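Local coordinates for peptidase M16 inactive domain family protein (Pseudomonas fluorescens, PDB 3GWB), which is of unknown specific function but belongs to the M16 metallopeptidase family, where it is probably an inactive member lacking the zinc-binding motif, at residues N51-A56 / Y165-D170; L57-M62 / K185-K190; G373-Y378 / L382-D387. All blocks are in the same frame, centred on the assembly; numbering follows the deposited sequence.

How the contacts relate
Contacts 1 and 2 form one continuous region of packing, whereas contact 3 stands apart. The first two share helix 55-62: contact 1 packs the turn that leads into it against the loop 165-170, and contact 2 packs its body against helix 181-191. Their centres lie 12 Å apart, and Phe187 bridges them, its CE2 coming within 3.6 Å of Ala56 CA. Along the chain their segments alternate. Contact 2 probably includes the positions that hold the metal ligands in active M16 peptidases, and contact 1 lies at the entry to that helix. Contact 3, at a short connection between consecutive helices, has its centre about 27 Å from the centres of both others; its nearest atoms come to about 6 Å from contact 1.

Contact 1 (N51-A56 / Y165-D170); sequences NAPGVA and YAHASD
The type II beta turn that leads into helix 55-62 brings Pro53 and Gly54 against the loop carrying His167, Ser169 and Asp170. The turn runs from Ala52 to Val55 and is closed by Val55 N bonding to Ala52 O at 2.9 Å. Pro53 and Gly54 hold its two central corners, and Gly54, at positive phi, is also the N-cap of the helix. At these backbone angles a beta carbon would be jammed against the carbonyl oxygen of Pro53, and it would also lie only 3.0 Å from Asp170 O, so glycine suits both the turn and the neighbouring loop. The loop comes in close, with Gly54 CA and Asp170 CA 4.4 Å apart. Gly54 CA makes a CA-H...O contact with Ser169 O at 3.4 Å. It is nearly straight, at 161°.

The one side-chain pair is Pro53 with His167. Pro53 CB touches His167 ND1 at 3.9 Å, meeting the imidazole obliquely. His167 places CG between its backbone N and carbonyl carbon (chi1 73°), which folds the ring back over its own chain. There ND1 donates to Ala168 O at 3.1 Å, a bent bond (137°) approaching from above the carbonyl plane, while NE2 makes a weak bond to Ser46 O. With an alanine here, Pro53 would probably lose its flanking ring and Ala168 O its side-chain donor.

Asp49 accepts bonds from Gly54 N and Ala56 N, at the start of the helix. Glycine at the positive-phi corner after proline is the classic signature of a type II turn, placed here at the start of a helix.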
loop_
_atom_site.group_PDB
_atom_site.type_symbol
_atom_site.label_atom_id
_atom_site.label_comp_id
_atom_site.label_asym_id
_atom_site.label_seq_id
_atom_site.Cartn_x
_atom_site.Cartn_y
_atom_site.Cartn_z
ATOM N N ASN A 51 -20.507 15.154 -16.182
ATOM C CA ASN A 51 -20.416 16.450 -15.516
ATOM C C ASN A 51 -20.110 16.345 -14.022
ATOM O O ASN A 51 -20.161 17.349 -13.307
ATOM C CB ASN A 51 -21.728 17.206 -15.675
ATOM C CG ASN A 51 -22.836 16.614 -14.826
ATOM O OD1 ASN A 51 -23.196 15.443 -14.977
ATOM N ND2 ASN A 51 -23.377 17.418 -13.917
ATOM N N ALA A 52 -19.806 15.141 -13.545
ATOM C CA ALA A 52 -19.510 14.960 -12.128
ATOM C C ALA A 52 -18.181 14.243 -11.885
ATOM O O ALA A 52 -18.150 13.127 -11.370
ATOM C CB ALA A 52 -20.654 14.201 -11.451
ATOM N N PRO A 53 -17.061 14.886 -12.248
ATOM C CA PRO A 53 -15.731 14.297 -12.062
ATOM C C PRO A 53 -15.592 13.652 -10.684
ATOM O O PRO A 53 -15.900 14.278 -9.665
ATOM C CB PRO A 53 -14.801 15.494 -12.237
ATOM C CG PRO A 53 -15.522 16.310 -13.269
ATOM C CD PRO A 53 -16.960 16.255 -12.791
ATOM N N GLY A 54 -15.149 12.396 -10.662
ATOM C CA GLY A 54 -14.981 11.683 -9.408
ATOM C C GLY A 54 -16.156 10.822 -8.950
ATOM O O GLY A 54 -16.023 10.053 -8.001
ATOM N N VAL A 55 -17.307 10.927 -9.607
ATOM C CA VAL A 55 -18.455 10.138 -9.171
ATOM C C VAL A 55 -18.208 8.637 -9.363
ATOM O O VAL A 55 -18.634 7.823 -8.550
ATOM C CB VAL A 55 -19.762 10.580 -9.896
ATOM C CG1 VAL A 55 -19.723 10.196 -11.371
ATOM C CG2 VAL A 55 -20.965 9.961 -9.209
ATOM N N ALA A 56 -17.485 8.278 -10.417
ATOM C CA ALA A 56 -17.194 6.873 -10.681
ATOM C C ALA A 56 -16.335 6.279 -9.575
ATOM O O ALA A 56 -16.609 5.193 -9.064
ATOM C CB ALA A 56 -16.480 6.726 -12.027
ATOM N N TYR A 165 -10.565 11.206 -20.722
ATOM C CA TYR A 165 -9.387 10.693 -20.014
ATOM C C TYR A 165 -8.551 11.813 -19.405
ATOM O O TYR A 165 -7.693 11.561 -18.562
ATOM C CB TYR A 165 -8.464 9.891 -20.941
ATOM C CG TYR A 165 -8.984 8.552 -21.422
ATOM C CD1 TYR A 165 -10.050 7.909 -20.790
ATOM C CD2 TYR A 165 -8.382 7.918 -22.508
ATOM C CE1 TYR A 165 -10.498 6.657 -21.235
ATOM C CE2 TYR A 165 -8.814 6.682 -22.957
ATOM C CZ TYR A 165 -9.871 6.054 -22.322
ATOM O OH TYR A 165 -10.288 4.833 -22.789
ATOM N N ALA A 166 -8.794 13.046 -19.834
ATOM C CA ALA A 166 -8.026 14.182 -19.345
ATOM C C ALA A 166 -8.106 14.460 -17.840
ATOM O O ALA A 166 -7.079 14.630 -17.186
ATOM C CB ALA A 166 -8.429 15.435 -20.112
ATOM N N HIS A 167 -9.316 14.511 -17.289
ATOM C CA HIS A 167 -9.487 14.831 -15.873
ATOM C C HIS A 167 -9.098 13.714 -14.913
ATOM O O HIS A 167 -9.173 12.533 -15.243
ATOM C CB HIS A 167 -10.932 15.263 -15.611
ATOM C CG HIS A 167 -11.913 14.141 -15.658
ATOM N ND1 HIS A 167 -12.321 13.458 -14.530
ATOM C CD2 HIS A 167 -12.550 13.552 -16.701
ATOM C CE1 HIS A 167 -13.160 12.503 -14.876
ATOM N NE2 HIS A 167 -13.317 12.535 -16.186
ATOM N N ALA A 168 -8.672 14.107 -13.716
ATOM C CA ALA A 168 -8.262 13.153 -12.698
ATOM C C ALA A 168 -9.442 12.285 -12.285
ATOM O O ALA A 168 -10.549 12.786 -12.086
ATOM C CB ALA A 168 -7.707 13.892 -11.490
ATOM N N SER A 169 -9.189 10.988 -12.143
ATOM C CA SER A 169 -10.214 10.022 -11.759
ATOM C C SER A 169 -10.917 10.333 -10.443
ATOM O O SER A 169 -12.113 10.081 -10.305
ATOM C CB SER A 169 -9.606 8.623 -11.673
ATOM O OG SER A 169 -9.138 8.203 -12.938
ATOM N N ASP A 170 -10.178 10.864 -9.473
ATOM C CA ASP A 170 -10.764 11.184 -8.177
ATOM C C ASP A 170 -11.475 12.536 -8.146
ATOM O O ASP A 170 -11.909 12.988 -7.087
ATOM C CB ASP A 170 -9.692 11.150 -7.084
ATOM C CG ASP A 170 -8.448 11.952 -7.456
ATOM O OD1 ASP A 170 -8.577 13.010 -8.110
ATOM O OD2 ASP A 170 -7.336 11.524 -7.082
#

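Contact 2 (L57-M62 / K185-K190); sequences LLTNAM and KAFHAK
Thr59 reaches from helix 55-62 to Phe187 and His188 of helix 181-191, whereas Leu57 and Leu58, just before it, turn to other parts of the fold. Leu57 points away from the second helix, and Leu58 packs on helix 126-143.

At Thr59 the side chain points toward helix 181-191, and Thr59 CA lies 6.8 Å from His188 CA. Its hydroxyl lies beside the backbone N and anti to the carbonyl carbon (chi1 -58°), a setting that lets OG1 bond back to Val55 O one turn earlier. The same oxygen also lies against Phe187 CD2, at 3.4 Å, meeting the ring obliquely, and Thr59 CB follows it to 3.8 Å from that same CD2. Phe187 holds CG anti to its backbone N (chi1 -177°), which brings CD2 over to the threonine. The methyl takes the other direction: Thr59 CG2 meets His188 CB at 4.0 Å and sits at the edge of the imidazole, near its plane.

Aligned with active M16 peptidases, residues 57-61 would fall on the His-X-X-Glu-His motif of the zinc-binding helix, but the chain reads Leu-Leu-Thr-Asn-Ala, consistent with an inactive domain that keeps the helix without its ligands.

Asn60, which would correspond to the glutamate of the motif, gives ND2 to Val96 O and to Tyr192 OH, and Tyr192 stacks with His188, whose NE2 bonds to Val119 O. Farther on, Met62, present as selenomethionine, packs like Leu58 on helix 126-143, where both touch Leu129.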
loop_
_atom_site.group_PDB
_atom_site.type_symbol
_atom_site.label_atom_id
_atom_site.label_comp_id
_atom_site.label_asym_id
_atom_site.label_seq_id
_atom_site.Cartn_x
_atom_site.Cartn_y
_atom_site.Cartn_z
ATOM N N LEU A 57 -15.294 7.001 -9.190
ATOM C CA LEU A 57 -14.414 6.489 -8.158
ATOM C C LEU A 57 -15.135 6.418 -6.814
ATOM O O LEU A 57 -14.966 5.468 -6.049
ATOM C CB LEU A 57 -13.169 7.368 -8.071
ATOM C CG LEU A 57 -11.914 6.665 -7.555
ATOM C CD1 LEU A 57 -10.713 7.060 -8.417
ATOM C CD2 LEU A 57 -11.695 7.014 -6.090
ATOM N N LEU A 58 -15.958 7.421 -6.535
ATOM C CA LEU A 58 -16.691 7.453 -5.278
ATOM C C LEU A 58 -17.697 6.306 -5.197
ATOM O O LEU A 58 -17.846 5.672 -4.154
ATOM C CB LEU A 58 -17.399 8.800 -5.139
ATOM C CG LEU A 58 -17.982 9.182 -3.778
ATOM C CD1 LEU A 58 -16.970 8.936 -2.664
ATOM C CD2 LEU A 58 -18.391 10.657 -3.828
ATOM N N THR A 59 -18.385 6.032 -6.298
ATOM C CA THR A 59 -19.362 4.954 -6.309
ATOM C C THR A 59 -18.647 3.630 -6.048
ATOM O O THR A 59 -19.098 2.822 -5.237
ATOM C CB THR A 59 -20.111 4.864 -7.669
ATOM O OG1 THR A 59 -20.767 6.106 -7.944
ATOM C CG2 THR A 59 -21.172 3.759 -7.627
ATOM N N ASN A 60 -17.523 3.417 -6.724
ATOM C CA ASN A 60 -16.775 2.180 -6.557
ATOM C C ASN A 60 -16.243 1.996 -5.140
ATOM O O ASN A 60 -16.164 0.877 -4.637
ATOM C CB ASN A 60 -15.621 2.122 -7.561
ATOM C CG ASN A 60 -14.845 0.824 -7.475
ATOM O OD1 ASN A 60 -13.855 0.726 -6.753
ATOM N ND2 ASN A 60 -15.305 -0.187 -8.197
ATOM N N ALA A 61 -15.887 3.098 -4.494
ATOM C CA ALA A 61 -15.361 3.049 -3.140
ATOM C C ALA A 61 -16.459 2.782 -2.120
ATOM O O ALA A 61 -16.196 2.217 -1.059
ATOM C CB ALA A 61 -14.664 4.365 -2.806
HETATM N N MSE A 62 -17.684 3.186 -2.443
HETATM C CA MSE A 62 -18.813 3.016 -1.526
HETATM C C MSE A 62 -19.511 1.653 -1.575
HETATM O O MSE A 62 -20.371 1.369 -0.739
HETATM C CB MSE A 62 -19.843 4.121 -1.783
HETATM C CG MSE A 62 -19.383 5.542 -1.412
HETATM SE SE MSE A 62 -19.485 5.867 0.361
HETATM C CE MSE A 62 -21.285 5.764 0.580
ATOM N N LYS A 185 -26.475 6.661 -6.724
ATOM C CA LYS A 185 -27.486 5.651 -7.004
ATOM C C LYS A 185 -27.759 5.554 -8.495
ATOM O O LYS A 185 -27.867 4.456 -9.046
ATOM C CB LYS A 185 -28.784 5.971 -6.253
ATOM C CG LYS A 185 -28.730 5.670 -4.765
ATOM C CD LYS A 185 -30.060 5.991 -4.097
ATOM C CE LYS A 185 -30.024 5.658 -2.615
ATOM N NZ LYS A 185 -31.326 5.937 -1.945
ATOM N N ALA A 186 -27.858 6.707 -9.143
ATOM C CA ALA A 186 -28.120 6.756 -10.576
ATOM C C ALA A 186 -26.923 6.258 -11.380
ATOM O O ALA A 186 -27.094 5.557 -12.379
ATOM C CB ALA A 186 -28.474 8.175 -10.990
ATOM N N PHE A 187 -25.713 6.629 -10.961
ATOM C CA PHE A 187 -24.515 6.179 -11.666
ATOM C C PHE A 187 -24.390 4.660 -11.562
ATOM O O PHE A 187 -24.076 3.985 -12.542
ATOM C CB PHE A 187 -23.250 6.816 -11.088
ATOM C CG PHE A 187 -21.998 6.435 -11.827
ATOM C CD1 PHE A 187 -21.732 6.973 -13.084
ATOM C CD2 PHE A 187 -21.124 5.481 -11.310
ATOM C CE1 PHE A 187 -20.611 6.580 -13.807
ATOM C CE2 PHE A 187 -19.994 5.080 -12.030
ATOM C CZ PHE A 187 -19.745 5.623 -13.280
ATOM N N HIS A 188 -24.629 4.129 -10.367
ATOM C CA HIS A 188 -24.550 2.687 -10.130
ATOM C C HIS A 188 -25.547 1.898 -10.982
ATOM O O HIS A 188 -25.202 0.866 -11.558
ATOM C CB HIS A 188 -24.786 2.397 -8.644
ATOM C CG HIS A 188 -24.636 0.954 -8.275
ATOM N ND1 HIS A 188 -25.700 0.078 -8.249
ATOM C CD2 HIS A 188 -23.542 0.224 -7.964
ATOM C CE1 HIS A 188 -25.265 -1.132 -7.941
ATOM N NE2 HIS A 188 -23.957 -1.069 -7.764
ATOM N N ALA A 189 -26.781 2.389 -11.070
ATOM C CA ALA A 189 -27.821 1.710 -11.846
ATOM C C ALA A 189 -27.469 1.670 -13.334
ATOM O O ALA A 189 -27.860 0.752 -14.063
ATOM C CB ALA A 189 -29.159 2.415 -11.643
ATOM N N LYS A 190 -26.719 2.672 -13.770
ATOM C CA LYS A 190 -26.302 2.789 -15.160
ATOM C C LYS A 190 -24.984 2.083 -15.491
ATOM O O LYS A 190 -24.901 1.316 -16.451
ATOM C CB LYS A 190 -26.168 4.272 -15.521
ATOM C CG LYS A 190 -25.557 4.540 -16.889
ATOM C CD LYS A 190 -25.617 6.030 -17.260
ATOM C CE LYS A 190 -24.688 6.880 -16.411
ATOM N NZ LYS A 190 -23.262 6.507 -16.648
#

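Contact 3 (G373-Y378 / L382-D387); sequences GAMGFY and LSYLED
Met375, in the last turns of helix 365-377, faces Tyr384 at the first turn of helix 384-394, their CA atoms 7.3 Å apart after only a short connection. Met375, a selenomethionine in this crystal, supplies the contact from the first side with three successive atoms. Its CG lies 4.1 Å from Tyr384 CB and meets the tyrosine ring obliquely. Next, SE packs on Leu385 CG at 3.9 Å, the two side chains crossing at about a right angle. A bend at the end of the chain (chi3 57°) then turns the methyl toward Leu382 O, and Met375 CE comes to rest 3.5 Å from that oxygen. The side chain thus runs along the junction between the two helices, touching Tyr384, Leu385 and the carbonyl of Leu382.

Beyond this apolar seam, Tyr384 OH bonds to Arg261 NH2. At the start of the second helix Ser383 holds the N-cap position without a capping bond, and Asp387 OD1 pairs with Arg390. Such contact, with one long apolar side chain seated at the start of the next helix, is packing at the short connection between two consecutive helices, 365-377 and 384-394.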
loop_
_atom_site.group_PDB
_atom_site.type_symbol
_atom_site.label_atom_id
_atom_site.label_comp_id
_atom_site.label_asym_id
_atom_site.label_seq_id
_atom_site.Cartn_x
_atom_site.Cartn_y
_atom_site.Cartn_z
ATOM N N GLY A 373 -9.983 -10.715 -17.520
ATOM C CA GLY A 373 -10.812 -9.531 -17.417
ATOM C C GLY A 373 -10.500 -8.575 -18.551
ATOM O O GLY A 373 -11.409 -8.037 -19.182
ATOM N N ALA A 374 -9.212 -8.366 -18.815
ATOM C CA ALA A 374 -8.792 -7.473 -19.889
ATOM C C ALA A 374 -9.198 -8.048 -21.244
ATOM O O ALA A 374 -9.612 -7.310 -22.134
ATOM C CB ALA A 374 -7.282 -7.261 -19.845
HETATM N N MSE A 375 -9.079 -9.362 -21.398
HETATM C CA MSE A 375 -9.456 -10.013 -22.650
HETATM C C MSE A 375 -10.930 -9.740 -22.939
HETATM O O MSE A 375 -11.298 -9.356 -24.058
HETATM C CB MSE A 375 -9.208 -11.527 -22.563
HETATM C CG MSE A 375 -7.724 -11.939 -22.669
HETATM SE SE MSE A 375 -7.386 -13.686 -22.228
HETATM C CE MSE A 375 -8.452 -14.542 -23.352
ATOM N N GLY A 376 -11.771 -9.922 -21.924
ATOM C CA GLY A 376 -13.193 -9.701 -22.099
ATOM C C GLY A 376 -13.579 -8.248 -22.284
ATOM O O GLY A 376 -14.387 -7.916 -23.155
ATOM N N PHE A 377 -12.996 -7.381 -21.466
ATOM C CA PHE A 377 -13.295 -5.960 -21.522
ATOM C C PHE A 377 -12.873 -5.323 -22.838
ATOM O O PHE A 377 -13.599 -4.505 -23.395
ATOM C CB PHE A 377 -12.610 -5.221 -20.376
ATOM C CG PHE A 377 -13.063 -3.796 -20.219
ATOM C CD1 PHE A 377 -14.249 -3.503 -19.556
ATOM C CD2 PHE A 377 -12.333 -2.752 -20.780
ATOM C CE1 PHE A 377 -14.680 -2.184 -19.418
ATOM C CE2 PHE A 377 -12.758 -1.430 -20.651
ATOM C CZ PHE A 377 -13.939 -1.144 -19.984
ATOM N N TYR A 378 -11.705 -5.710 -23.340
ATOM C CA TYR A 378 -11.189 -5.143 -24.584
ATOM C C TYR A 378 -11.428 -5.998 -25.823
ATOM O O TYR A 378 -10.901 -5.702 -26.900
ATOM C CB TYR A 378 -9.697 -4.865 -24.422
ATOM C CG TYR A 378 -9.414 -3.836 -23.362
ATOM C CD1 TYR A 378 -9.801 -2.507 -23.542
ATOM C CD2 TYR A 378 -8.775 -4.183 -22.176
ATOM C CE1 TYR A 378 -9.558 -1.552 -22.576
ATOM C CE2 TYR A 378 -8.524 -3.227 -21.194
ATOM C CZ TYR A 378 -8.919 -1.914 -21.405
ATOM O OH TYR A 378 -8.681 -0.954 -20.452
ATOM N N LEU A 382 -9.735 -15.066 -27.981
ATOM C CA LEU A 382 -9.754 -16.068 -26.928
ATOM C C LEU A 382 -8.377 -16.699 -26.692
ATOM O O LEU A 382 -8.070 -17.152 -25.590
ATOM C CB LEU A 382 -10.767 -17.154 -27.271
ATOM C CG LEU A 382 -11.210 -18.004 -26.090
ATOM C CD1 LEU A 382 -11.934 -17.122 -25.090
ATOM C CD2 LEU A 382 -12.117 -19.120 -26.577
ATOM N N SER A 383 -7.550 -16.716 -27.731
ATOM C CA SER A 383 -6.213 -17.294 -27.636
ATOM C C SER A 383 -5.163 -16.223 -27.378
ATOM O O SER A 383 -3.976 -16.444 -27.610
ATOM C CB SER A 383 -5.874 -18.024 -28.934
ATOM O OG SER A 383 -5.959 -17.134 -30.038
ATOM N N TYR A 384 -5.603 -15.068 -26.892
ATOM C CA TYR A 384 -4.696 -13.958 -26.625
ATOM C C TYR A 384 -3.449 -14.336 -25.825
ATOM O O TYR A 384 -2.333 -13.972 -26.188
ATOM C CB TYR A 384 -5.424 -12.840 -25.883
ATOM C CG TYR A 384 -4.527 -11.658 -25.616
ATOM C CD1 TYR A 384 -4.174 -10.785 -26.645
ATOM C CD2 TYR A 384 -3.980 -11.443 -24.352
ATOM C CE1 TYR A 384 -3.298 -9.735 -26.428
ATOM C CE2 TYR A 384 -3.096 -10.389 -24.122
ATOM C CZ TYR A 384 -2.759 -9.540 -25.168
ATOM O OH TYR A 384 -1.877 -8.503 -24.963
ATOM N N LEU A 385 -3.644 -15.052 -24.728
ATOM C CA LEU A 385 -2.523 -15.445 -23.888
ATOM C C LEU A 385 -1.453 -16.181 -24.686
ATOM O O LEU A 385 -0.292 -15.759 -24.722
ATOM C CB LEU A 385 -3.012 -16.332 -22.742
ATOM C CG LEU A 385 -4.028 -15.683 -21.798
ATOM C CD1 LEU A 385 -4.452 -16.688 -20.733
ATOM C CD2 LEU A 385 -3.415 -14.445 -21.163
ATOM N N GLU A 386 -1.850 -17.279 -25.323
ATOM C CA GLU A 386 -0.922 -18.081 -26.110
ATOM C C GLU A 386 -0.296 -17.272 -27.239
ATOM O O GLU A 386 0.891 -17.417 -27.528
ATOM C CB GLU A 386 -1.631 -19.305 -26.700
ATOM C CG GLU A 386 -2.446 -20.109 -25.695
ATOM C CD GLU A 386 -3.864 -19.586 -25.545
ATOM O OE1 GLU A 386 -4.610 -19.603 -26.551
ATOM O OE2 GLU A 386 -4.234 -19.161 -24.426
ATOM N N ASP A 387 -1.091 -16.416 -27.873
ATOM C CA ASP A 387 -0.590 -15.605 -28.974
ATOM C C ASP A 387 0.436 -14.581 -28.510
ATOM O O ASP A 387 1.391 -14.282 -29.229
ATOM C CB ASP A 387 -1.737 -14.880 -29.686
ATOM C CG ASP A 387 -2.789 -15.833 -30.230
ATOM O OD1 ASP A 387 -2.421 -16.945 -30.674
ATOM O OD2 ASP A 387 -3.985 -15.462 -30.225
#